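Local atomic coordinates of Phl p 3 allergen (Phleum pratense, PDB entry 3FT1), a protein that acts as a major grass pollen allergen recognised by IgE and may bind plant cell-wall polysaccharides. Residues 6-11 / 17-22; 34-39 / 78-83; 2-7 / 67-72. One frame throughout, in Å; residues are numbered along the deposited sequence.

Contact 1: residues 6-11 / 17-22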
ATOM      1  N   PHE A   6       3.671   2.105   5.776  1.00 13.52           N
ATOM      2  CA  PHE A   6       4.149   1.938   4.415  1.00 11.21           C
ATOM      3  C   PHE A   6       5.468   2.680   4.344  1.00  9.98           C
ATOM      4  O   PHE A   6       5.487   3.890   4.543  1.00 13.66           O
ATOM      5  CB  PHE A   6       3.220   2.635   3.417  1.00 11.57           C
ATOM      6  CG  PHE A   6       1.805   2.104   3.382  1.00 12.58           C
ATOM      7  CD1 PHE A   6       1.398   1.256   2.366  1.00 16.32           C
ATOM      8  CD2 PHE A   6       0.878   2.491   4.336  1.00 12.63           C
ATOM      9  CE1 PHE A   6       0.102   0.787   2.311  1.00 17.58           C
ATOM     10  CE2 PHE A   6      -0.428   2.025   4.292  1.00 18.20           C
ATOM     11  CZ  PHE A   6      -0.816   1.174   3.280  1.00 17.07           C
ATOM     12  N   THR A   7       6.556   1.978   4.054  1.00 10.38           N
ATOM     13  CA  THR A   7       7.849   2.638   3.887  1.00 10.54           C
ATOM     14  C   THR A   7       8.287   2.538   2.439  1.00 11.28           C
ATOM     15  O   THR A   7       8.400   1.445   1.890  1.00 13.90           O
ATOM     16  CB  THR A   7       8.920   2.015   4.785  1.00 12.13           C
ATOM     17  OG1 THR A   7       8.462   2.032   6.141  1.00 14.41           O
ATOM     18  CG2 THR A   7      10.242   2.789   4.675  1.00 15.82           C
ATOM     19  N   VAL A   8       8.534   3.687   1.825  1.00  8.83           N
ATOM     20  CA  VAL A   8       8.949   3.718   0.432  1.00  9.06           C
ATOM     21  C   VAL A   8      10.406   3.294   0.315  1.00 14.79           C
ATOM     22  O   VAL A   8      11.295   3.897   0.922  1.00 13.95           O
ATOM     23  CB  VAL A   8       8.771   5.114  -0.174  1.00 12.32           C
ATOM     24  CG1 VAL A   8       9.340   5.143  -1.590  1.00 13.29           C
ATOM     25  CG2 VAL A   8       7.300   5.498  -0.181  1.00 12.45           C
ATOM     26  N   GLN A   9      10.643   2.247  -0.467  1.00 10.59           N
ATOM     27  CA  GLN A   9      11.970   1.645  -0.567  1.00 13.04           C
ATOM     28  C   GLN A   9      12.747   2.181  -1.754  1.00 15.97           C
ATOM     29  O   GLN A   9      12.162   2.538  -2.777  1.00 14.42           O
ATOM     30  CB  GLN A   9      11.844   0.126  -0.706  1.00 12.68           C
ATOM     31  CG  GLN A   9      11.087  -0.512   0.443  1.00 21.40           C
ATOM     32  CD  GLN A   9      11.829  -0.363   1.749  1.00 22.62           C
ATOM     33  OE1 GLN A   9      11.458   0.446   2.603  1.00 22.14           O
ATOM     34  NE2 GLN A   9      12.907  -1.119   1.899  1.00 22.40           N
ATOM     35  N   LYS A  10      14.069   2.218  -1.619  1.00 15.17           N
ATOM     36  CA  LYS A  10      14.919   2.589  -2.738  1.00 21.20           C
ATOM     37  C   LYS A  10      14.573   1.683  -3.909  1.00 26.73           C
ATOM     38  O   LYS A  10      14.322   0.487  -3.726  1.00 20.65           O
ATOM     39  CB  LYS A  10      16.406   2.463  -2.378  1.00 19.21           C
ATOM     40  CG  LYS A  10      17.308   3.205  -3.365  1.00 25.54           C
ATOM     41  CD  LYS A  10      18.782   3.126  -2.999  1.00 41.20           C
ATOM     42  CE  LYS A  10      19.595   4.103  -3.840  1.00 42.12           C
ATOM     43  NZ  LYS A  10      19.017   4.255  -5.207  1.00 38.66           N
ATOM     44  N   GLY A  11      14.542   2.260  -5.105  1.00 16.49           N
ATOM     45  CA  GLY A  11      14.112   1.541  -6.289  1.00 19.94           C
ATOM     46  C   GLY A  11      12.759   2.030  -6.759  1.00 18.10           C
ATOM     47  O   GLY A  11      12.355   1.784  -7.891  1.00 20.14           O
ATOM     48  N   LEU A  17       6.216   1.810  -7.320  1.00 13.37           N
ATOM     49  CA  LEU A  17       6.224   1.874  -5.864  1.00 11.57           C
ATOM     50  C   LEU A  17       6.724   0.562  -5.297  1.00 10.63           C
ATOM     51  O   LEU A  17       6.142  -0.480  -5.548  1.00 16.16           O
ATOM     52  CB  LEU A  17       4.818   2.137  -5.325  1.00 21.95           C
ATOM     53  CG  LEU A  17       4.381   3.587  -5.165  1.00 22.31           C
ATOM     54  CD1 LEU A  17       2.916   3.649  -4.739  1.00 27.13           C
ATOM     55  CD2 LEU A  17       5.274   4.300  -4.153  1.00 23.42           C
ATOM     56  N   VAL A  18       7.812   0.627  -4.537  1.00 15.57           N
ATOM     57  CA  VAL A  18       8.317  -0.525  -3.816  1.00 16.33           C
ATOM     58  C   VAL A  18       8.107  -0.208  -2.354  1.00 13.43           C
ATOM     59  O   VAL A  18       8.706   0.741  -1.830  1.00 11.30           O
ATOM     60  CB  VAL A  18       9.819  -0.744  -4.079  1.00 11.68           C
ATOM     61  CG1 VAL A  18      10.296  -1.995  -3.376  1.00 16.99           C
ATOM     62  CG2 VAL A  18      10.088  -0.836  -5.579  1.00 13.31           C
ATOM     63  N   LEU A  19       7.249  -0.986  -1.701  1.00 17.16           N
ATOM     64  CA  LEU A  19       6.800  -0.644  -0.359  1.00 13.57           C
ATOM     65  C   LEU A  19       7.047  -1.753   0.630  1.00 18.86           C
ATOM     66  O   LEU A  19       6.609  -2.891   0.423  1.00 13.42           O
ATOM     67  CB  LEU A  19       5.303  -0.331  -0.360  1.00 11.79           C
ATOM     68  CG  LEU A  19       4.853   0.860  -1.203  1.00 15.60           C
ATOM     69  CD1 LEU A  19       3.331   0.899  -1.261  1.00 15.17           C
ATOM     70  CD2 LEU A  19       5.415   2.148  -0.616  1.00 13.87           C
ATOM     71  N   ASP A  20       7.745  -1.403   1.703  1.00 16.15           N
ATOM     72  CA  ASP A  20       7.785  -2.227   2.899  1.00 10.10           C
ATOM     73  C   ASP A  20       6.510  -1.936   3.665  1.00 11.36           C
ATOM     74  O   ASP A  20       6.357  -0.880   4.273  1.00 13.02           O
ATOM     75  CB  ASP A  20       9.001  -1.867   3.755  1.00 16.67           C
ATOM     76  CG  ASP A  20       9.110  -2.719   5.003  1.00 26.05           C
ATOM     77  OD1 ASP A  20       8.325  -3.680   5.146  1.00 20.59           O
ATOM     78  OD2 ASP A  20       9.988  -2.428   5.844  1.00 25.21           O
ATOM     79  N   ILE A  21       5.572  -2.869   3.607  1.00 12.39           N
ATOM     80  CA  ILE A  21       4.306  -2.691   4.288  1.00 11.33           C
ATOM     81  C   ILE A  21       4.341  -3.558   5.537  1.00 13.53           C
ATOM     82  O   ILE A  21       4.555  -4.770   5.456  1.00 17.40           O
ATOM     83  CB  ILE A  21       3.113  -3.098   3.377  1.00 16.24           C
ATOM     84  CG1 ILE A  21       3.106  -2.245   2.102  1.00 23.50           C
ATOM     85  CG2 ILE A  21       1.789  -2.967   4.126  1.00 14.13           C
ATOM     86  CD1 ILE A  21       2.036  -2.637   1.092  1.00 14.66           C
ATOM     87  N   LYS A  22       4.165  -2.927   6.693  1.00  8.56           N
ATOM     88  CA  LYS A  22       4.096  -3.648   7.951  1.00 12.86           C
ATOM     89  C   LYS A  22       2.647  -3.655   8.402  1.00 20.28           C
ATOM     90  O   LYS A  22       2.110  -2.632   8.822  1.00 20.46           O
ATOM     91  CB  LYS A  22       4.994  -2.984   8.989  1.00 14.34           C
ATOM     92  CG  LYS A  22       6.472  -3.206   8.712  1.00 21.24           C
ATOM     93  CD  LYS A  22       6.846  -4.653   9.056  1.00 21.03           C
ATOM     94  CE  LYS A  22       8.318  -4.943   8.821  1.00 35.74           C
ATOM     95  NZ  LYS A  22       8.652  -5.037   7.375  1.00 34.16           N
TER
HETATM   96  O   HOH W   1       6.681   0.087   6.991  1.00 13.93           O
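Phe6, Thr7 and Val8 run antiparallel to Ile21, Asp20 and Leu19, forming a hairpin whose short strand axes come within 4.6 Å at 148° between their directions. Thr7 and Asp20 are the hydrogen-bonded pair: Thr7 N donates to Asp20 O at 2.9 Å, and Asp20 N returns the bond to Thr7 O. Two residues nearer the turn, Gln9 N reaches Val18 O at 2.8 Å in a nearly straight bond. Phe6, Val8, Leu19 and Ile21 share the inner face. Phe6 lies alongside Ile21 and points the same way, since in both residues the first side-chain branch, CG or CG1, stands anti to the carbonyl carbon; Phe6 CD1 thus rests 3.9 Å from Ile21 CG1. Leu19 forks between its neighbours, with CD1 at the edge of the Phe6 ring and CD2 3.9 Å from Val8 CG2. On the outer face a water sits 2.8 Å from Thr7 OG1 and donates to Asp20 O, while Thr7 OG1 is also hydrogen-bonded to Thr92 OG1. Lys22 NZ approaches the syn lone pair of Asp20 OD1 at 2.6 Å, a salt bridge along one strand. Nearer the turn, Gln9 CB packs 3.7 Å from Val18 CG1, and Gly11 follows with a positive phi that favours glycine. Within the antiparallel sheet of this expansin-type beta-sandwich the hairpin is central to one layer: strand 92-93 bonds to strand 3-8 through Phe6 and Tyr93, and strand 52-56 bonds to strand 16-24 through Leu19 and Trp53.

Contact 2: residues 34-39 / 78-83; sequences ELRQHG and VFDEVI
His38 and Glu81 are turned toward a shared water by their first torsions: the imidazole leaves with CG opposite the backbone N (chi1 179°), whereas Glu81 places CG opposite its carbonyl carbon (chi1 -50°) and then runs extended to the carboxylate. They belong to a pair of water bridges on the outer surface of the beta-sandwich, where strand 30-36 ends and strand 76-83 turns its corner. Glu81 occupies that corner with a left-handed backbone conformation. The ring and carboxylate planes stand 66° apart, and His38 ND1 remains 4.0 Å from Glu81 OE2, too far for a direct bond. A water in the plane of the imidazole spans the gap, 2.9 Å from His38 ND1, and donates a longer bond of 3.3 Å to Glu81 OE2. Arg36 makes the second bridge. Its chain runs extended as far as CD and then bends about both CG-CD and CD-NE, which turns an edge of the guanidinium toward Asp80. Arg36 NH2 and Asp80 OD1 are 4.4 Å apart, opposite charges beyond salt-bridge range that probably still attract one another. The other terminal nitrogen, Arg36 NH1, is hydrogen-bonded to Ser40 O, a second tie that would limit rotation of the guanidinium. Between the two segments lies strand 65-71, whose Asn66 accepts from Glu81 N through OD1 and donates a weak bond to Arg36 O through ND2, so the bridges close over an intervening strand. The guanidinium-side water accepts from Arg36 NH2 at 3.1 Å and donates to Asp80 OD1 at 2.6 Å.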
ATOM      1  N   GLU A  34      -3.879  -4.019  -2.860  1.00 12.55           N
ATOM      2  CA  GLU A  34      -4.113  -3.387  -4.151  1.00  9.47           C
ATOM      3  C   GLU A  34      -4.000  -1.886  -4.034  1.00 14.82           C
ATOM      4  O   GLU A  34      -4.279  -1.316  -2.987  1.00 14.27           O
ATOM      5  CB  GLU A  34      -5.507  -3.734  -4.681  1.00 11.96           C
ATOM      6  CG  GLU A  34      -5.723  -5.199  -4.901  1.00 11.35           C
ATOM      7  CD  GLU A  34      -7.171  -5.584  -4.721  1.00 18.73           C
ATOM      8  OE1 GLU A  34      -7.704  -5.348  -3.616  1.00 20.68           O
ATOM      9  OE2 GLU A  34      -7.766  -6.116  -5.676  1.00 24.32           O
ATOM     10  N   LEU A  35      -3.594  -1.257  -5.131  1.00 13.64           N
ATOM     11  CA  LEU A  35      -3.495   0.187  -5.211  1.00 12.45           C
ATOM     12  C   LEU A  35      -4.630   0.755  -6.057  1.00 10.21           C
ATOM     13  O   LEU A  35      -4.978   0.195  -7.086  1.00 15.19           O
ATOM     14  CB  LEU A  35      -2.158   0.567  -5.859  1.00 14.53           C
ATOM     15  CG  LEU A  35      -2.106   1.994  -6.407  1.00 15.76           C
ATOM     16  CD1 LEU A  35      -1.914   2.948  -5.248  1.00 22.61           C
ATOM     17  CD2 LEU A  35      -0.998   2.141  -7.424  1.00 16.78           C
ATOM     18  N   ARG A  36      -5.210   1.864  -5.617  1.00 12.25           N
ATOM     19  CA  ARG A  36      -6.076   2.643  -6.493  1.00 11.40           C
ATOM     20  C   ARG A  36      -5.472   4.033  -6.645  1.00 15.03           C
ATOM     21  O   ARG A  36      -5.314   4.772  -5.667  1.00 11.72           O
ATOM     22  CB  ARG A  36      -7.507   2.724  -5.949  1.00 13.08           C
ATOM     23  CG  ARG A  36      -8.491   3.395  -6.907  1.00 14.74           C
ATOM     24  CD  ARG A  36      -9.906   3.428  -6.366  1.00 18.99           C
ATOM     25  NE  ARG A  36     -10.045   4.311  -5.210  1.00 21.65           N
ATOM     26  CZ  ARG A  36     -10.039   5.639  -5.277  1.00 25.11           C
ATOM     27  NH1 ARG A  36      -9.888   6.252  -6.443  1.00 24.52           N
ATOM     28  NH2 ARG A  36     -10.178   6.360  -4.176  1.00 27.02           N
ATOM     29  N   GLN A  37      -5.099   4.382  -7.871  1.00 14.38           N
ATOM     30  CA  GLN A  37      -4.544   5.704  -8.118  1.00 14.14           C
ATOM     31  C   GLN A  37      -5.628   6.759  -7.968  1.00 15.05           C
ATOM     32  O   GLN A  37      -6.811   6.477  -8.122  1.00 15.99           O
ATOM     33  CB  GLN A  37      -3.916   5.780  -9.510  1.00 10.84           C
ATOM     34  CG  GLN A  37      -2.876   4.718  -9.774  1.00 15.21           C
ATOM     35  CD  GLN A  37      -2.223   4.906 -11.120  1.00 20.79           C
ATOM     36  OE1 GLN A  37      -1.856   6.019 -11.484  1.00 18.07           O
ATOM     37  NE2 GLN A  37      -2.087   3.822 -11.876  1.00 20.42           N
ATOM     38  N   HIS A  38      -5.221   7.979  -7.644  1.00 12.60           N
ATOM     39  CA  HIS A  38      -6.160   9.079  -7.555  1.00 13.20           C
ATOM     40  C   HIS A  38      -6.829   9.292  -8.910  1.00 20.39           C
ATOM     41  O   HIS A  38      -6.158   9.324  -9.939  1.00 22.42           O
ATOM     42  CB  HIS A  38      -5.441  10.362  -7.129  1.00 19.79           C
ATOM     43  CG  HIS A  38      -6.341  11.552  -7.030  1.00 21.34           C
ATOM     44  ND1 HIS A  38      -7.117  11.809  -5.917  1.00 26.19           N
ATOM     45  CD2 HIS A  38      -6.593  12.554  -7.903  1.00 20.44           C
ATOM     46  CE1 HIS A  38      -7.804  12.918  -6.112  1.00 28.35           C
ATOM     47  NE2 HIS A  38      -7.506  13.392  -7.309  1.00 29.06           N
ATOM     48  N   GLY A  39      -8.151   9.430  -8.904  1.00 21.09           N
ATOM     49  CA  GLY A  39      -8.891   9.686 -10.127  1.00 24.35           C
ATOM     50  C   GLY A  39      -9.053   8.439 -10.970  1.00 26.54           C
ATOM     51  O   GLY A  39      -9.481   8.501 -12.122  1.00 24.59           O
ATOM     52  N   VAL A  78      -9.597  -0.508   3.728  1.00 11.40           N
ATOM     53  CA  VAL A  78      -9.100   0.441   2.743  1.00 10.95           C
ATOM     54  C   VAL A  78      -8.490   1.638   3.469  1.00 10.20           C
ATOM     55  O   VAL A  78      -9.099   2.210   4.376  1.00 11.45           O
ATOM     56  CB  VAL A  78     -10.204   0.905   1.782  1.00 13.31           C
ATOM     57  CG1 VAL A  78      -9.674   1.998   0.862  1.00 12.94           C
ATOM     58  CG2 VAL A  78     -10.708  -0.270   0.951  1.00 15.42           C
ATOM     59  N   PHE A  79      -7.256   1.972   3.104  1.00 11.46           N
ATOM     60  CA  PHE A  79      -6.592   3.145   3.643  1.00 13.09           C
ATOM     61  C   PHE A  79      -6.482   4.167   2.524  1.00 13.61           C
ATOM     62  O   PHE A  79      -5.847   3.910   1.504  1.00 14.11           O
ATOM     63  CB  PHE A  79      -5.213   2.772   4.191  1.00 13.79           C
ATOM     64  CG  PHE A  79      -5.277   1.930   5.429  1.00 11.68           C
ATOM     65  CD1 PHE A  79      -5.277   2.521   6.684  1.00 14.80           C
ATOM     66  CD2 PHE A  79      -5.373   0.550   5.343  1.00 13.80           C
ATOM     67  CE1 PHE A  79      -5.349   1.751   7.830  1.00 13.31           C
ATOM     68  CE2 PHE A  79      -5.447  -0.222   6.487  1.00 16.23           C
ATOM     69  CZ  PHE A  79      -5.441   0.377   7.727  1.00 13.52           C
ATOM     70  N   ASP A  80      -7.121   5.314   2.715  1.00 11.05           N
ATOM     71  CA  ASP A  80      -7.271   6.287   1.640  1.00 14.41           C
ATOM     72  C   ASP A  80      -6.226   7.395   1.677  1.00 19.96           C
ATOM     73  O   ASP A  80      -5.879   7.900   2.743  1.00 17.03           O
ATOM     74  CB  ASP A  80      -8.682   6.879   1.651  1.00 21.78           C
ATOM     75  CG  ASP A  80      -9.750   5.844   1.311  1.00 25.45           C
ATOM     76  OD1 ASP A  80      -9.892   5.500   0.120  1.00 20.89           O
ATOM     77  OD2 ASP A  80     -10.448   5.376   2.238  1.00 42.64           O
ATOM     78  N   GLU A  81      -5.737   7.757   0.495  1.00 17.37           N
ATOM     79  CA  GLU A  81      -4.775   8.846   0.324  1.00 17.23           C
ATOM     80  C   GLU A  81      -3.647   8.772   1.351  1.00 14.28           C
ATOM     81  O   GLU A  81      -3.363   9.727   2.071  1.00 18.74           O
ATOM     82  CB  GLU A  81      -5.492  10.202   0.342  1.00 23.35           C
ATOM     83  CG  GLU A  81      -6.686  10.244  -0.620  1.00 21.29           C
ATOM     84  CD  GLU A  81      -7.111  11.650  -0.993  1.00 17.97           C
ATOM     85  OE1 GLU A  81      -6.703  12.606  -0.303  1.00 35.74           O
ATOM     86  OE2 GLU A  81      -7.852  11.795  -1.988  1.00 37.53           O
ATOM     87  N   VAL A  82      -3.000   7.617   1.384  1.00  8.44           N
ATOM     88  CA  VAL A  82      -1.960   7.326   2.366  1.00  7.72           C
ATOM     89  C   VAL A  82      -0.585   7.849   1.971  1.00 16.38           C
ATOM     90  O   VAL A  82       0.197   8.253   2.829  1.00 12.77           O
ATOM     91  CB  VAL A  82      -1.841   5.812   2.600  1.00 13.77           C
ATOM     92  CG1 VAL A  82      -0.731   5.532   3.614  1.00 18.40           C
ATOM     93  CG2 VAL A  82      -3.157   5.267   3.093  1.00 22.57           C
ATOM     94  N   ILE A  83      -0.294   7.813   0.676  1.00 13.03           N
ATOM     95  CA  ILE A  83       0.997   8.244   0.149  1.00  8.55           C
ATOM     96  C   ILE A  83       0.787   9.291  -0.947  1.00 11.85           C
ATOM     97  O   ILE A  83      -0.035   9.099  -1.851  1.00 11.16           O
ATOM     98  CB  ILE A  83       1.779   7.042  -0.425  1.00  6.46           C
ATOM     99  CG1 ILE A  83       1.951   5.966   0.656  1.00 11.47           C
ATOM    100  CG2 ILE A  83       3.114   7.488  -1.020  1.00 10.14           C
ATOM    101  CD1 ILE A  83       2.691   4.745   0.194  1.00 14.62           C
TER
HETATM  102  O   HOH W   2     -10.594   4.180  -1.992  1.00 20.21           O
HETATM  103  O   HOH W   3      -6.786   9.534  -4.069  1.00 28.43           O

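Contact 3: residues 2-7 / 67-72; sequences VQVTFT and FRFMSK
Ser71 OG, gripped by Asp28 OD2 and Met75 N, marks the end of the strand whose Phe67 and Phe69 meet Phe6 and Val4 across the interior of the beta-sandwich. No hydrogen bond joins the two segments; the contact is an aromatic cluster between facing layers, and the short strand axes approach no closer than 11.3 Å. Phe6 reaches into the core and touches both phenylalanines of strand 65-71 with the far end of its ring. Over Phe67 it slides past in the opposite direction: Phe6 CE1 stands 3.7 Å from Phe67 CG, above one face but displaced toward the rim. The two planes are inclined at 37°, too oblique for a parallel stack. Phe69 comes from the opposite direction and meets Phe6 rim to rim, with the planes 45° apart and neither ring covering the other. Val4 adds an aliphatic flank. With its CG1 between the backbone N and the carbonyl carbon (chi1 67°), CG2 is left to lie 3.9 Å from Phe69 CZ. Behind these groups Phe79 turns its ring steeply against Phe69, and Leu35 packs on Phe67, so that strands 76-83 and 30-36 extend the same buried apolar core. The closest approach across the contact is Phe6 CZ to Phe69 CZ, 3.3 Å, where Phe6 CZ lies in the plane of the Phe69 ring at its edge.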
ATOM      1  N   VAL A   2      -6.522  -3.027  12.922  1.00 11.47           N
ATOM      2  CA  VAL A   2      -5.535  -3.161  11.861  1.00 13.49           C
ATOM      3  C   VAL A   2      -4.621  -1.937  11.882  1.00 14.05           C
ATOM      4  O   VAL A   2      -5.085  -0.805  11.754  1.00 12.85           O
ATOM      5  CB  VAL A   2      -6.201  -3.314  10.469  1.00  7.21           C
ATOM      6  CG1 VAL A   2      -5.151  -3.305   9.368  1.00 11.02           C
ATOM      7  CG2 VAL A   2      -7.017  -4.597  10.414  1.00 13.80           C
ATOM      8  N   GLN A   3      -3.329  -2.181  12.090  1.00 12.55           N
ATOM      9  CA  GLN A   3      -2.332  -1.124  12.128  1.00 17.43           C
ATOM     10  C   GLN A   3      -1.404  -1.328  10.945  1.00 17.18           C
ATOM     11  O   GLN A   3      -1.056  -2.458  10.611  1.00 15.89           O
ATOM     12  CB  GLN A   3      -1.536  -1.199  13.435  1.00 15.87           C
ATOM     13  CG  GLN A   3      -2.395  -1.016  14.670  1.00 15.89           C
ATOM     14  CD  GLN A   3      -1.675  -1.347  15.974  1.00 18.07           C
ATOM     15  OE1 GLN A   3      -1.001  -2.376  16.090  1.00 18.33           O
ATOM     16  NE2 GLN A   3      -1.827  -0.475  16.968  1.00 24.64           N
ATOM     17  N   VAL A   4      -1.000  -0.250  10.292  1.00 17.73           N
ATOM     18  CA  VAL A   4      -0.165  -0.421   9.115  1.00 14.44           C
ATOM     19  C   VAL A   4       0.815   0.726   8.950  1.00 12.75           C
ATOM     20  O   VAL A   4       0.511   1.859   9.308  1.00 12.22           O
ATOM     21  CB  VAL A   4      -1.020  -0.573   7.841  1.00 13.85           C
ATOM     22  CG1 VAL A   4      -1.758   0.726   7.522  1.00 22.82           C
ATOM     23  CG2 VAL A   4      -0.157  -0.995   6.665  1.00 18.20           C
ATOM     24  N   THR A   5       2.003   0.412   8.445  1.00 17.01           N
ATOM     25  CA  THR A   5       2.922   1.445   7.982  1.00 14.05           C
ATOM     26  C   THR A   5       3.376   1.079   6.575  1.00 13.06           C
ATOM     27  O   THR A   5       3.436  -0.104   6.221  1.00  9.58           O
ATOM     28  CB  THR A   5       4.170   1.611   8.895  1.00 13.32           C
ATOM     29  OG1 THR A   5       4.921   0.393   8.926  1.00 16.04           O
ATOM     30  CG2 THR A   5       3.771   2.012  10.320  1.00 11.30           C
ATOM     31  N   PHE A   6       3.671   2.105   5.776  1.00 13.52           N
ATOM     32  CA  PHE A   6       4.149   1.938   4.415  1.00 11.21           C
ATOM     33  C   PHE A   6       5.468   2.680   4.344  1.00  9.98           C
ATOM     34  O   PHE A   6       5.487   3.890   4.543  1.00 13.66           O
ATOM     35  CB  PHE A   6       3.220   2.635   3.417  1.00 11.57           C
ATOM     36  CG  PHE A   6       1.805   2.104   3.382  1.00 12.58           C
ATOM     37  CD1 PHE A   6       1.398   1.256   2.366  1.00 16.32           C
ATOM     38  CD2 PHE A   6       0.878   2.491   4.336  1.00 12.63           C
ATOM     39  CE1 PHE A   6       0.102   0.787   2.311  1.00 17.58           C
ATOM     40  CE2 PHE A   6      -0.428   2.025   4.292  1.00 18.20           C
ATOM     41  CZ  PHE A   6      -0.816   1.174   3.280  1.00 17.07           C
ATOM     42  N   THR A   7       6.556   1.978   4.054  1.00 10.38           N
ATOM     43  CA  THR A   7       7.849   2.638   3.887  1.00 10.54           C
ATOM     44  C   THR A   7       8.287   2.538   2.439  1.00 11.28           C
ATOM     45  O   THR A   7       8.400   1.445   1.890  1.00 13.90           O
ATOM     46  CB  THR A   7       8.920   2.015   4.785  1.00 12.13           C
ATOM     47  OG1 THR A   7       8.462   2.032   6.141  1.00 14.41           O
ATOM     48  CG2 THR A   7      10.242   2.789   4.675  1.00 15.82           C
ATOM     49  N   PHE A  67      -5.013   2.286  -0.781  1.00 12.98           N
ATOM     50  CA  PHE A  67      -4.630   0.880  -0.703  1.00  9.73           C
ATOM     51  C   PHE A  67      -5.752   0.043  -0.101  1.00 11.56           C
ATOM     52  O   PHE A  67      -6.327   0.410   0.921  1.00 15.40           O
ATOM     53  CB  PHE A  67      -3.350   0.716   0.126  1.00 11.61           C
ATOM     54  CG  PHE A  67      -2.146   1.356  -0.508  1.00 12.20           C
ATOM     55  CD1 PHE A  67      -1.359   0.641  -1.393  1.00 13.69           C
ATOM     56  CD2 PHE A  67      -1.838   2.684  -0.261  1.00 15.97           C
ATOM     57  CE1 PHE A  67      -0.264   1.233  -2.015  1.00 15.15           C
ATOM     58  CE2 PHE A  67      -0.744   3.286  -0.872  1.00 16.39           C
ATOM     59  CZ  PHE A  67       0.044   2.558  -1.745  1.00 15.10           C
ATOM     60  N   ARG A  68      -6.066  -1.068  -0.756  1.00  8.73           N
ATOM     61  CA  ARG A  68      -7.047  -2.014  -0.226  1.00  7.79           C
ATOM     62  C   ARG A  68      -6.316  -3.257   0.223  1.00 13.16           C
ATOM     63  O   ARG A  68      -5.546  -3.847  -0.548  1.00 11.66           O
ATOM     64  CB  ARG A  68      -8.087  -2.389  -1.277  1.00 12.17           C
ATOM     65  CG  ARG A  68      -9.086  -3.429  -0.782  1.00 12.23           C
ATOM     66  CD  ARG A  68     -10.320  -3.473  -1.656  1.00 14.32           C
ATOM     67  NE  ARG A  68     -10.041  -4.083  -2.951  1.00 13.32           N
ATOM     68  CZ  ARG A  68     -10.942  -4.204  -3.923  1.00 17.92           C
ATOM     69  NH1 ARG A  68     -12.179  -3.751  -3.745  1.00 14.39           N
ATOM     70  NH2 ARG A  68     -10.609  -4.778  -5.068  1.00 15.89           N
ATOM     71  N   PHE A  69      -6.552  -3.639   1.476  1.00 11.48           N
ATOM     72  CA  PHE A  69      -5.984  -4.848   2.057  1.00 14.89           C
ATOM     73  C   PHE A  69      -7.043  -5.930   2.216  1.00  7.65           C
ATOM     74  O   PHE A  69      -8.174  -5.646   2.604  1.00 15.69           O
ATOM     75  CB  PHE A  69      -5.415  -4.556   3.448  1.00 12.48           C
ATOM     76  CG  PHE A  69      -4.232  -3.619   3.442  1.00 15.85           C
ATOM     77  CD1 PHE A  69      -2.960  -4.098   3.201  1.00 31.51           C
ATOM     78  CD2 PHE A  69      -4.395  -2.269   3.684  1.00 44.23           C
ATOM     79  CE1 PHE A  69      -1.871  -3.252   3.199  1.00 30.21           C
ATOM     80  CE2 PHE A  69      -3.306  -1.415   3.683  1.00 37.04           C
ATOM     81  CZ  PHE A  69      -2.044  -1.914   3.437  1.00 14.97           C
ATOM     82  N   MET A  70      -6.652  -7.170   1.941  1.00 12.30           N
ATOM     83  CA  MET A  70      -7.443  -8.339   2.312  1.00 13.04           C
ATOM     84  C   MET A  70      -6.554  -9.249   3.135  1.00  9.83           C
ATOM     85  O   MET A  70      -5.473  -9.637   2.685  1.00 14.22           O
ATOM     86  CB  MET A  70      -7.933  -9.079   1.065  1.00 10.84           C
ATOM     87  CG  MET A  70      -9.081  -8.396   0.365  1.00 18.25           C
ATOM     88  SD  MET A  70     -10.593  -8.474   1.348  1.00 23.98           S
ATOM     89  CE  MET A  70     -10.832 -10.247   1.462  1.00 24.59           C
ATOM     90  N   SER A  71      -6.981  -9.552   4.355  1.00 11.82           N
ATOM     91  CA  SER A  71      -6.216 -10.444   5.226  1.00 12.05           C
ATOM     92  C   SER A  71      -6.490 -11.898   4.863  1.00 11.00           C
ATOM     93  O   SER A  71      -7.450 -12.194   4.146  1.00 12.36           O
ATOM     94  CB  SER A  71      -6.573 -10.205   6.693  1.00 13.42           C
ATOM     95  OG  SER A  71      -7.812 -10.812   7.023  1.00 15.30           O
ATOM     96  N   LYS A  72      -5.645 -12.805   5.347  1.00 12.47           N
ATOM     97  CA  LYS A  72      -5.872 -14.231   5.138  1.00 15.99           C
ATOM     98  C   LYS A  72      -7.214 -14.630   5.734  1.00 19.37           C
ATOM     99  O   LYS A  72      -7.913 -15.487   5.198  1.00 20.63           O
ATOM    100  CB  LYS A  72      -4.756 -15.069   5.776  1.00 16.71           C
ATOM    101  CG  LYS A  72      -3.667 -15.508   4.816  1.00 34.29           C
ATOM    102  CD  LYS A  72      -2.587 -14.458   4.668  1.00 39.17           C
ATOM    103  CE  LYS A  72      -1.547 -14.885   3.641  1.00 52.48           C
ATOM    104  NZ  LYS A  72      -0.973 -16.224   3.945  1.00 61.28           N
TER

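Contacts 1 and 3 both start from strand 3-8 and share Phe6 and Thr7, with centres about 12 Å apart; contact 1 is its pairing within one layer, contact 3 its packing onto the other. Contact 2 lies about 11 Å from contact 3 and about 14 Å from contact 1, between centres, on the outer surface of the layer that holds strands 30-36, 65-71 and 76-83. Along the chain contact 1 closes before contact 2 opens, whereas the segments of contacts 2 and 3 alternate. Contacts 1 and 3 share one apolar interior, which Val82 and Ile83, just past the corner of contact 2, join by packing on Phe6, while the water bridges of contact 2 lie outside it.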